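1,4-dihydroxy-2-naphthoyl-CoA hydrolase (PDB 4K00) catalyses the hydrolysis of 1,4-dihydroxy-2-naphthoyl-CoA to 1,4-dihydroxy-2-naphthoate and free CoA, a step in the biosynthesis of phylloquinone (vitamin K1). Local coordinates at residues Met32-Glu35 / Ala36-Trp40. Sequence-based numbering, arbitrary orientation.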
loop_
_atom_site.group_PDB
_atom_site.type_symbol
_atom_site.label_atom_id
_atom_site.label_comp_id
_atom_site.label_asym_id
_atom_site.label_seq_id
_atom_site.Cartn_x
_atom_site.Cartn_y
_atom_site.Cartn_z
ATOM N N MET A 32 0.742 10.758 -0.253
ATOM C CA MET A 32 1.510 11.791 0.445
ATOM C C MET A 32 0.648 13.030 0.679
ATOM O O MET A 32 0.789 13.713 1.695
ATOM C CB MET A 32 2.744 12.181 -0.360
ATOM C CG MET A 32 3.794 11.090 -0.501
ATOM S SD MET A 32 5.067 11.569 -1.686
ATOM C CE MET A 32 5.918 10.002 -1.883
ATOM N N CYS A 33 -0.247 13.303 -0.258
ATOM C CA CYS A 33 -1.226 14.393 -0.091
ATOM C C CYS A 33 -2.141 14.146 1.104
ATOM O O CYS A 33 -2.326 15.023 1.940
ATOM C CB CYS A 33 -2.058 14.567 -1.360
ATOM S SG CYS A 33 -1.134 15.284 -2.732
ATOM N N HIS A 34 -2.701 12.947 1.201
ATOM C CA HIS A 34 -3.575 12.630 2.319
ATOM C C HIS A 34 -2.808 12.708 3.642
ATOM O O HIS A 34 -3.337 13.187 4.640
ATOM C CB HIS A 34 -4.254 11.261 2.124
ATOM C CG HIS A 34 -5.492 11.079 2.949
ATOM N ND1 HIS A 34 -5.451 10.781 4.291
ATOM C CD2 HIS A 34 -6.806 11.185 2.629
ATOM C CE1 HIS A 34 -6.685 10.697 4.763
ATOM N NE2 HIS A 34 -7.526 10.931 3.773
ATOM N N GLU A 35 -1.552 12.263 3.640
ATOM C CA GLU A 35 -0.689 12.399 4.820
ATOM C C GLU A 35 -0.503 13.861 5.240
ATOM O O GLU A 35 -0.522 14.177 6.431
ATOM C CB GLU A 35 0.678 11.772 4.571
ATOM C CG GLU A 35 0.638 10.264 4.376
ATOM C CD GLU A 35 1.977 9.693 3.939
ATOM O OE1 GLU A 35 3.020 10.384 4.067
ATOM O OE2 GLU A 35 1.990 8.541 3.455
ATOM N N ALA A 36 -0.318 14.744 4.265
ATOM C CA ALA A 36 -0.181 16.176 4.554
ATOM C C ALA A 36 -1.435 16.688 5.225
ATOM O O ALA A 36 -1.379 17.420 6.216
ATOM C CB ALA A 36 0.070 16.952 3.264
ATOM N N TYR A 37 -2.573 16.279 4.675
ATOM C CA TYR A 37 -3.874 16.574 5.252
ATOM C C TYR A 37 -3.929 16.064 6.698
ATOM O O TYR A 37 -4.292 16.804 7.607
ATOM C CB TYR A 37 -4.967 15.983 4.362
ATOM C CG TYR A 37 -6.335 15.796 4.994
ATOM C CD1 TYR A 37 -7.045 16.867 5.513
ATOM C CD2 TYR A 37 -6.920 14.533 5.054
ATOM C CE1 TYR A 37 -8.295 16.681 6.088
ATOM C CE2 TYR A 37 -8.169 14.340 5.611
ATOM C CZ TYR A 37 -8.856 15.417 6.127
ATOM O OH TYR A 37 -10.099 15.217 6.697
ATOM N N GLU A 38 -3.519 14.818 6.909
ATOM C CA GLU A 38 -3.530 14.233 8.239
ATOM C C GLU A 38 -2.573 14.921 9.195
ATOM O O GLU A 38 -2.872 15.043 10.380
ATOM C CB GLU A 38 -3.247 12.728 8.187
ATOM C CG GLU A 38 -4.411 11.928 7.615
ATOM C CD GLU A 38 -4.067 10.465 7.444
ATOM O OE1 GLU A 38 -3.665 10.091 6.325
ATOM O OE2 GLU A 38 -4.216 9.709 8.427
ATOM N N SER A 39 -1.422 15.366 8.687
ATOM C CA SER A 39 -0.447 16.042 9.528
ATOM C C SER A 39 -0.974 17.424 9.907
ATOM O O SER A 39 -0.782 17.895 11.032
ATOM C CB SER A 39 0.903 16.174 8.827
ATOM O OG SER A 39 1.426 14.906 8.479
ATOM N N TRP A 40 -1.661 18.066 8.978
ATOM C CA TRP A 40 -2.270 19.343 9.274
ATOM C C TRP A 40 -3.332 19.170 10.375
ATOM O O TRP A 40 -3.361 19.926 11.341
ATOM C CB TRP A 40 -2.866 19.960 8.007
ATOM C CG TRP A 40 -3.723 21.137 8.282
ATOM C CD1 TRP A 40 -3.315 22.392 8.600
ATOM C CD2 TRP A 40 -5.148 21.160 8.295
ATOM N NE1 TRP A 40 -4.400 23.207 8.785
ATOM C CE2 TRP A 40 -5.540 22.472 8.610
ATOM C CE3 TRP A 40 -6.132 20.201 8.040
ATOM C CZ2 TRP A 40 -6.878 22.852 8.700
ATOM C CZ3 TRP A 40 -7.462 20.576 8.136
ATOM C CH2 TRP A 40 -7.821 21.894 8.461
#
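His34 meets Tyr37 and Glu38, one turn further on, in a local side-chain contact within helix 26-43, buried close to the centre of the folded subunit. The imidazole stands with CG anti to the backbone N (chi1 -160°), which carries it forward over the following turn. There His34 ND1 donates to Glu38 OE1 at 2.8 Å; the acceptor lies almost in the ring plane, but the donor sits well above the plane of the carboxylate. The other oxygen of that carboxylate, Glu38 OE2, takes the backbone N-H of Leu15 from the second subunit. Tyr37 shares the anti first torsion and runs alongside, turning its ring edge into one face of the imidazole: a T-shaped pair, planes 87° apart, with CD2 of Tyr37 3.8 Å above the centre of the His34 ring. Helix 26-43 is the long helix of the hotdog fold, around which the antiparallel sheet curls. Cys33, Ala36, Tyr37 and Trp40 pack on strands of that sheet, while His34 and Glu38 reach neighbouring subunits; Phe26 and Tyr25 of the third subunit also meet the imidazole. An alanine in place of His34 takes away both the N-H and the ring face, and would probably leave Glu38 OE1 without this donor and the Tyr37 ring freer to turn. Regular i to i+4 backbone bonds underlie the pairing, Tyr37 N to Cys33 O (3.0 Å) being nearly straight at 168°. Glu35 O accepts from Ser39 N at 2.7 Å, with Ser39 OG also 2.9 Å from that oxygen, while the Glu35 carboxylate is held by Arg11, Tyr9 and Gln31.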